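Local coordinates for protein branched-chain phosphotransacylase (Enterococcus faecalis, PDB 1YCO) that probably transfers acyl groups as a branched-chain phosphotransacylase of the phosphate acetyltransferase and butyryltransferase family, at residues N96-S101 and L130-E135; I151-A156 and I215-T220; F114-C119 and N225-S230. One frame throughout, in Å; residues are numbered along the deposited sequence.

Overall arrangement
From the N terminus, 96-101 comes first, a loop running into the start of strand 101-107. Segment 114-119, on strand 113-117, opens contact 3 before helix 127-143 closes contact 1 at 130-135, so contacts 1 and 3 cross along the chain. Contact 2 opens only after contact 1 has closed: 151-156 meets 215-220, all within the longer loop that contact 3 shuts at 225-230. Contact 1 joins that first loop to helix 127-143, contact 2 pairs two strands, and contact 3 sets helix 221-234 beside strand 113-117. L130 packs on V217, and L216 N and O are probably hydrogen-bonded to L115 O and T117 N, making the strands of contacts 2 and 3 neighbours in the mixed sheet.

Contact 1: N96-S101 and L130-E135; sequences NKPILS and LIEIVE
The loop that leads into strand 101-107 rests on helix 127-143, with P98, I99 and S101 facing E132 and I133. E132 is the main helix residue in the contact. Its chain bends at chi2 (-49°), and the side chains of E132 and P98 cross at about a right angle, OE1 resting beside CB and CG of P98, 3.2 Å from P98 CG. Closer to the backbone, the aliphatic part of the same side chain serves I99: E132 CB lies 3.6 Å from I99 CG1. That branch of I99 sits between its own N and carbonyl carbon (chi1 78°), and CD1 reaches on to I133 CG1 at 4.3 Å.

Water fills in the polar side. One molecule accepts from I99 N at 3.0 Å to its O and probably donates to E132 OE1, its O 2.8 Å away, beside the apolar contact. A second water lies 2.9 Å from S101 OG and also near I133 O, although the latter distance is too short to be trusted. S101 OG is held as well by N136, one turn further along the helix, and N136 also bonds to I99 O. K97 adds a salt bridge to E139. I133 also packs on D118 and T117, at the end of strand 113-117. The loop thus packs on the helix of a beta-alpha-beta crossover, helix 127-143 connecting parallel strands 113-117 and 150-154.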
# COMPACT_ATOMS: atom_id res chain seq x y z
N ASN A 96 -4.19 9.20 27.68
CA ASN A 96 -3.15 9.95 28.39
C ASN A 96 -2.09 10.49 27.44
O ASN A 96 -0.95 10.72 27.84
CB ASN A 96 -2.47 9.06 29.43
CG ASN A 96 -1.41 8.16 28.83
OD1 ASN A 96 -1.71 7.29 28.02
ND2 ASN A 96 -0.16 8.39 29.20
N LYS A 97 -2.47 10.67 26.18
CA LYS A 97 -1.57 11.22 25.16
C LYS A 97 -2.42 12.16 24.32
O LYS A 97 -3.61 11.92 24.14
CB LYS A 97 -1.01 10.10 24.26
CG LYS A 97 -0.03 9.20 24.96
CD LYS A 97 1.15 9.99 25.43
CE LYS A 97 2.17 9.12 26.11
NZ LYS A 97 3.34 9.97 26.53
N PRO A 98 -1.81 13.24 23.81
CA PRO A 98 -2.52 14.23 22.99
C PRO A 98 -3.56 13.60 22.06
O PRO A 98 -4.69 14.10 21.95
CB PRO A 98 -1.39 14.91 22.22
CG PRO A 98 -0.29 14.91 23.23
CD PRO A 98 -0.37 13.54 23.86
N ILE A 99 -3.19 12.51 21.40
CA ILE A 99 -4.11 11.82 20.50
C ILE A 99 -3.89 10.31 20.50
O ILE A 99 -2.85 9.82 20.93
CB ILE A 99 -3.94 12.29 19.04
CG1 ILE A 99 -2.71 11.63 18.43
CG2 ILE A 99 -3.80 13.81 18.97
CD1 ILE A 99 -2.99 10.90 17.14
N LEU A 100 -4.88 9.57 20.01
CA LEU A 100 -4.78 8.12 19.90
C LEU A 100 -4.32 7.80 18.48
O LEU A 100 -4.66 8.50 17.53
CB LEU A 100 -6.13 7.46 20.16
CG LEU A 100 -6.77 7.57 21.56
CD1 LEU A 100 -8.14 6.90 21.56
CD2 LEU A 100 -5.87 6.92 22.60
N SER A 101 -3.56 6.73 18.34
CA SER A 101 -3.09 6.31 17.04
C SER A 101 -3.01 4.79 17.03
O SER A 101 -3.19 4.15 18.06
CB SER A 101 -1.70 6.91 16.74
OG SER A 101 -0.69 6.42 17.63
N LEU A 130 0.15 14.31 12.48
CA LEU A 130 1.25 13.46 12.06
C LEU A 130 2.35 13.58 13.10
O LEU A 130 2.96 12.59 13.48
CB LEU A 130 1.75 13.89 10.66
CG LEU A 130 2.33 12.85 9.69
CD1 LEU A 130 3.65 12.36 10.20
CD2 LEU A 130 1.36 11.69 9.49
N ILE A 131 2.58 14.81 13.58
CA ILE A 131 3.59 15.05 14.60
C ILE A 131 3.32 14.18 15.84
O ILE A 131 4.24 13.56 16.38
CB ILE A 131 3.64 16.55 15.00
CG1 ILE A 131 4.33 17.35 13.89
CG2 ILE A 131 4.37 16.73 16.33
CD1 ILE A 131 4.37 18.85 14.12
N GLU A 132 2.07 14.11 16.27
CA GLU A 132 1.70 13.30 17.42
C GLU A 132 1.79 11.80 17.10
O GLU A 132 2.09 11.01 17.98
CB GLU A 132 0.27 13.64 17.89
CG GLU A 132 0.13 14.95 18.67
CD GLU A 132 1.16 15.10 19.78
OE1 GLU A 132 1.36 14.14 20.55
OE2 GLU A 132 1.77 16.19 19.88
N ILE A 133 1.50 11.43 15.85
CA ILE A 133 1.58 10.02 15.42
C ILE A 133 3.03 9.53 15.54
O ILE A 133 3.28 8.41 15.96
CB ILE A 133 1.11 9.83 13.96
CG1 ILE A 133 -0.39 10.06 13.88
CG2 ILE A 133 1.45 8.43 13.46
CD1 ILE A 133 -0.90 10.16 12.45
N VAL A 134 3.96 10.40 15.18
CA VAL A 134 5.38 10.09 15.26
C VAL A 134 5.74 9.92 16.74
O VAL A 134 6.31 8.90 17.12
CB VAL A 134 6.22 11.22 14.61
CG1 VAL A 134 7.70 10.97 14.83
CG2 VAL A 134 5.93 11.29 13.12
N GLU A 135 5.38 10.89 17.56
CA GLU A 135 5.66 10.82 18.99
C GLU A 135 5.17 9.50 19.59
O GLU A 135 5.92 8.82 20.28
CB GLU A 135 5.01 12.00 19.69
CG GLU A 135 5.50 13.34 19.18
CD GLU A 135 6.95 13.60 19.53
OE1 GLU A 135 7.80 12.71 19.29
OE2 GLU A 135 7.25 14.70 20.03
O HOH W 1 -0.27 11.93 20.81
O HOH W 2 1.85 6.35 16.14

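Contact 2: I151-A156 and I215-T220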
# COMPACT_ATOMS: atom_id res chain seq x y z
N ILE A 151 12.82 7.17 11.82
CA ILE A 151 11.43 7.38 11.44
C ILE A 151 11.34 8.01 10.06
O ILE A 151 11.66 9.18 9.85
CB ILE A 151 10.72 8.27 12.48
CG1 ILE A 151 10.96 7.67 13.88
CG2 ILE A 151 9.24 8.38 12.17
CD1 ILE A 151 10.41 8.48 15.03
N ALA A 152 10.88 7.19 9.13
CA ALA A 152 10.72 7.58 7.76
C ALA A 152 9.30 8.02 7.45
O ALA A 152 8.33 7.30 7.73
CB ALA A 152 11.12 6.41 6.84
N LEU A 153 9.19 9.22 6.89
CA LEU A 153 7.92 9.79 6.50
C LEU A 153 7.75 9.42 5.03
O LEU A 153 8.38 10.00 4.15
CB LEU A 153 7.96 11.31 6.67
CG LEU A 153 8.37 11.70 8.09
CD1 LEU A 153 8.39 13.22 8.23
CD2 LEU A 153 7.38 11.09 9.09
N LEU A 154 6.91 8.43 4.79
CA LEU A 154 6.66 7.90 3.46
C LEU A 154 5.88 8.76 2.50
O LEU A 154 4.89 9.39 2.86
CB LEU A 154 5.95 6.56 3.55
CG LEU A 154 6.75 5.36 4.00
CD1 LEU A 154 5.82 4.15 3.97
CD2 LEU A 154 7.93 5.13 3.05
N SER A 155 6.32 8.75 1.25
CA SER A 155 5.66 9.48 0.17
C SER A 155 5.99 8.78 -1.15
O SER A 155 6.94 7.99 -1.21
CB SER A 155 6.14 10.94 0.14
OG SER A 155 5.42 11.68 -0.83
N ALA A 156 5.21 9.05 -2.19
CA ALA A 156 5.41 8.42 -3.50
C ALA A 156 6.77 8.72 -4.12
O ALA A 156 7.46 7.82 -4.62
CB ALA A 156 4.30 8.84 -4.45
N ILE A 215 10.73 2.73 11.94
CA ILE A 215 9.33 3.05 11.96
C ILE A 215 8.96 3.69 10.64
O ILE A 215 9.64 4.59 10.15
CB ILE A 215 8.99 4.05 13.07
CG1 ILE A 215 9.38 3.48 14.43
CG2 ILE A 215 7.49 4.41 13.01
CD1 ILE A 215 9.20 4.44 15.57
N LEU A 216 7.86 3.24 10.07
CA LEU A 216 7.39 3.81 8.82
C LEU A 216 6.12 4.57 9.19
O LEU A 216 5.29 4.07 9.93
CB LEU A 216 7.09 2.71 7.81
CG LEU A 216 8.20 1.73 7.42
CD1 LEU A 216 7.65 0.70 6.42
CD2 LEU A 216 9.38 2.48 6.81
N VAL A 217 6.01 5.80 8.69
CA VAL A 217 4.85 6.65 8.92
C VAL A 217 4.20 6.99 7.57
O VAL A 217 4.82 7.62 6.70
CB VAL A 217 5.24 7.97 9.64
CG1 VAL A 217 4.00 8.80 9.94
CG2 VAL A 217 5.98 7.67 10.92
N VAL A 218 2.95 6.55 7.40
CA VAL A 218 2.19 6.78 6.17
C VAL A 218 1.38 8.06 6.25
O VAL A 218 1.17 8.60 7.33
CB VAL A 218 1.23 5.62 5.89
CG1 VAL A 218 2.02 4.33 5.69
CG2 VAL A 218 0.25 5.47 7.06
N PRO A 219 0.92 8.57 5.10
CA PRO A 219 0.13 9.81 5.03
C PRO A 219 -1.34 9.60 5.36
O PRO A 219 -1.99 10.47 5.94
CB PRO A 219 0.28 10.25 3.56
CG PRO A 219 1.39 9.43 3.01
CD PRO A 219 1.30 8.12 3.74
N THR A 220 -1.87 8.45 4.97
CA THR A 220 -3.27 8.17 5.16
C THR A 220 -3.54 6.71 5.52
O THR A 220 -2.72 5.83 5.28
CB THR A 220 -4.05 8.49 3.87
OG1 THR A 220 -3.66 7.58 2.83
CG2 THR A 220 -3.75 9.91 3.41
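V217 N donates to A152 O over 2.9 Å, and V217 O in turn accepts from L154 N, also at 2.9 Å, so both polar backbone atoms of V217 are spent on the neighbouring strand. This is parallel beta pairing inside the mixed sheet, with V217 set between A152 and L154. A152 is likewise bonded at both ends, its N reaching I215 O at 3.1 Å. The short strands keep an angle of 26° to each other.

I151, L153, I215 and V217 share one face, which helices 127-143 and 165-177 cover. There I151 CG2 meets V217 CG2 at 3.6 Å. L153 lies alongside V217, its CD2 3.8 Å from V217 CB, while I151 and I215 run side by side. On the opposite face A152 stands next to L216. Where the strands end, the two segments stay in touch: L154, the last residue of its strand, with CG beside its own N (chi1 -74°), sends CD1 to V218 CG1 at 4.2 Å, and the ring of P219 approaches the backbone, CG 3.5 Å from L154 O.

Contact 3: F114-C119 and N225-S230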
# COMPACT_ATOMS: atom_id res chain seq x y z
N PHE A 114 10.15 -3.71 11.71
CA PHE A 114 9.84 -2.29 11.81
C PHE A 114 8.41 -2.00 12.22
O PHE A 114 7.52 -2.84 12.10
CB PHE A 114 10.13 -1.59 10.47
CG PHE A 114 9.31 -2.10 9.33
CD1 PHE A 114 7.95 -1.79 9.22
CD2 PHE A 114 9.90 -2.86 8.33
CE1 PHE A 114 7.21 -2.24 8.14
CE2 PHE A 114 9.16 -3.31 7.24
CZ PHE A 114 7.81 -2.99 7.14
N LEU A 115 8.20 -0.80 12.72
CA LEU A 115 6.88 -0.40 13.13
C LEU A 115 6.22 0.36 11.98
O LEU A 115 6.89 1.04 11.20
CB LEU A 115 6.96 0.48 14.39
CG LEU A 115 7.72 -0.11 15.60
CD1 LEU A 115 7.57 0.85 16.80
CD2 LEU A 115 7.17 -1.48 15.97
N LEU A 116 4.92 0.17 11.85
CA LEU A 116 4.13 0.83 10.82
C LEU A 116 3.06 1.60 11.57
O LEU A 116 2.40 1.06 12.46
CB LEU A 116 3.46 -0.21 9.91
CG LEU A 116 2.49 0.33 8.85
CD1 LEU A 116 3.17 1.31 7.93
CD2 LEU A 116 1.94 -0.85 8.06
N THR A 117 2.87 2.86 11.23
CA THR A 117 1.85 3.55 11.97
C THR A 117 0.81 4.38 11.29
O THR A 117 1.03 5.20 10.39
CB THR A 117 2.44 4.37 13.15
OG1 THR A 117 1.38 5.13 13.74
CG2 THR A 117 3.53 5.28 12.69
N ASP A 118 -0.36 4.08 11.82
CA ASP A 118 -1.64 4.64 11.54
C ASP A 118 -2.39 4.24 10.30
O ASP A 118 -2.58 5.03 9.39
CB ASP A 118 -1.61 6.14 11.71
CG ASP A 118 -2.70 6.60 12.66
OD1 ASP A 118 -2.83 7.83 12.87
OD2 ASP A 118 -3.44 5.71 13.17
N CYS A 119 -2.87 3.00 10.33
CA CYS A 119 -3.66 2.44 9.26
C CYS A 119 -5.03 2.01 9.79
O CYS A 119 -5.63 1.06 9.26
CB CYS A 119 -2.93 1.27 8.65
SG CYS A 119 -2.04 0.26 9.84
N ASN A 225 -3.03 0.77 5.44
CA ASN A 225 -3.89 -0.41 5.34
C ASN A 225 -3.44 -1.29 4.19
O ASN A 225 -3.27 -2.50 4.34
CB ASN A 225 -5.36 -0.00 5.09
CG ASN A 225 -6.28 -1.21 4.88
OD1 ASN A 225 -6.75 -1.81 5.84
ND2 ASN A 225 -6.52 -1.57 3.62
N CYS A 226 -3.26 -0.68 3.03
CA CYS A 226 -2.85 -1.41 1.84
C CYS A 226 -1.48 -2.06 2.03
O CYS A 226 -1.28 -3.19 1.62
CB CYS A 226 -2.84 -0.47 0.64
SG CYS A 226 -2.84 -1.32 -0.95
N LEU A 227 -0.56 -1.34 2.66
CA LEU A 227 0.77 -1.86 2.89
C LEU A 227 0.65 -3.03 3.88
O LEU A 227 1.23 -4.10 3.68
CB LEU A 227 1.65 -0.76 3.49
CG LEU A 227 3.14 -1.07 3.69
CD1 LEU A 227 3.78 -1.46 2.35
CD2 LEU A 227 3.84 0.16 4.25
N TYR A 228 -0.11 -2.80 4.94
CA TYR A 228 -0.35 -3.79 5.98
C TYR A 228 -0.81 -5.11 5.36
O TYR A 228 -0.16 -6.14 5.53
CB TYR A 228 -1.44 -3.26 6.93
CG TYR A 228 -1.69 -4.08 8.17
CD1 TYR A 228 -1.30 -3.61 9.43
CD2 TYR A 228 -2.34 -5.31 8.10
CE1 TYR A 228 -1.55 -4.35 10.58
CE2 TYR A 228 -2.60 -6.06 9.25
CZ TYR A 228 -2.21 -5.58 10.49
OH TYR A 228 -2.46 -6.32 11.63
N LYS A 229 -1.93 -5.07 4.64
CA LYS A 229 -2.51 -6.26 4.02
C LYS A 229 -1.60 -6.89 2.98
O LYS A 229 -1.53 -8.11 2.86
CB LYS A 229 -3.86 -5.92 3.37
CG LYS A 229 -4.92 -5.43 4.36
CD LYS A 229 -6.31 -5.40 3.73
CE LYS A 229 -7.30 -4.54 4.53
NZ LYS A 229 -7.42 -4.93 5.97
N SER A 230 -0.93 -6.04 2.21
CA SER A 230 -0.03 -6.51 1.19
C SER A 230 1.12 -7.31 1.82
O SER A 230 1.55 -8.33 1.28
CB SER A 230 0.51 -5.33 0.40
OG SER A 230 1.56 -5.73 -0.45
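L116 and L227 each extend CG anti to the backbone N (chi1 175° and -174°), and these two torsions carry the side chains from strand and helix into one another's path. They meet obliquely through single methyls, L116 CD1 lying 3.9 Å from L227 CD2. The other branch of L116 turns toward the next helix residue, with CD2 4.3 Å from Y228 CB and 4.2 Å from Y228 N. The two methyls of L116 thus touch consecutive helix residues, L227 and Y228.

Just past the strand, C119 makes the second half of the contact. Its SG is held between its own N and carbonyl carbon (chi1 38°), which brings the sulfur to 4.0 Å from Y228 CD1. The sulfur sits 5.1 Å from the centroid of the Y228 ring, approaching obliquely, in a cysteine sulfur-aromatic contact. C119 CB lies against the helix backbone itself, 3.3 Å from N225 N. The contact is thus apolar packing plus one sulfur-ring approach, joining the end of a strand and the loop after it to one side of a helix.

Helix 221-234 lies between this strand and the second subunit: L227 also packs on C226 of the neighbouring subunit, and S230 OG bonds to S230 OG of the neighbouring subunit. Y228 touches A104 on strand 101-107, while strand 113-117 runs between that strand and strand 215-217, with helix 127-143 packed on T117 and L115.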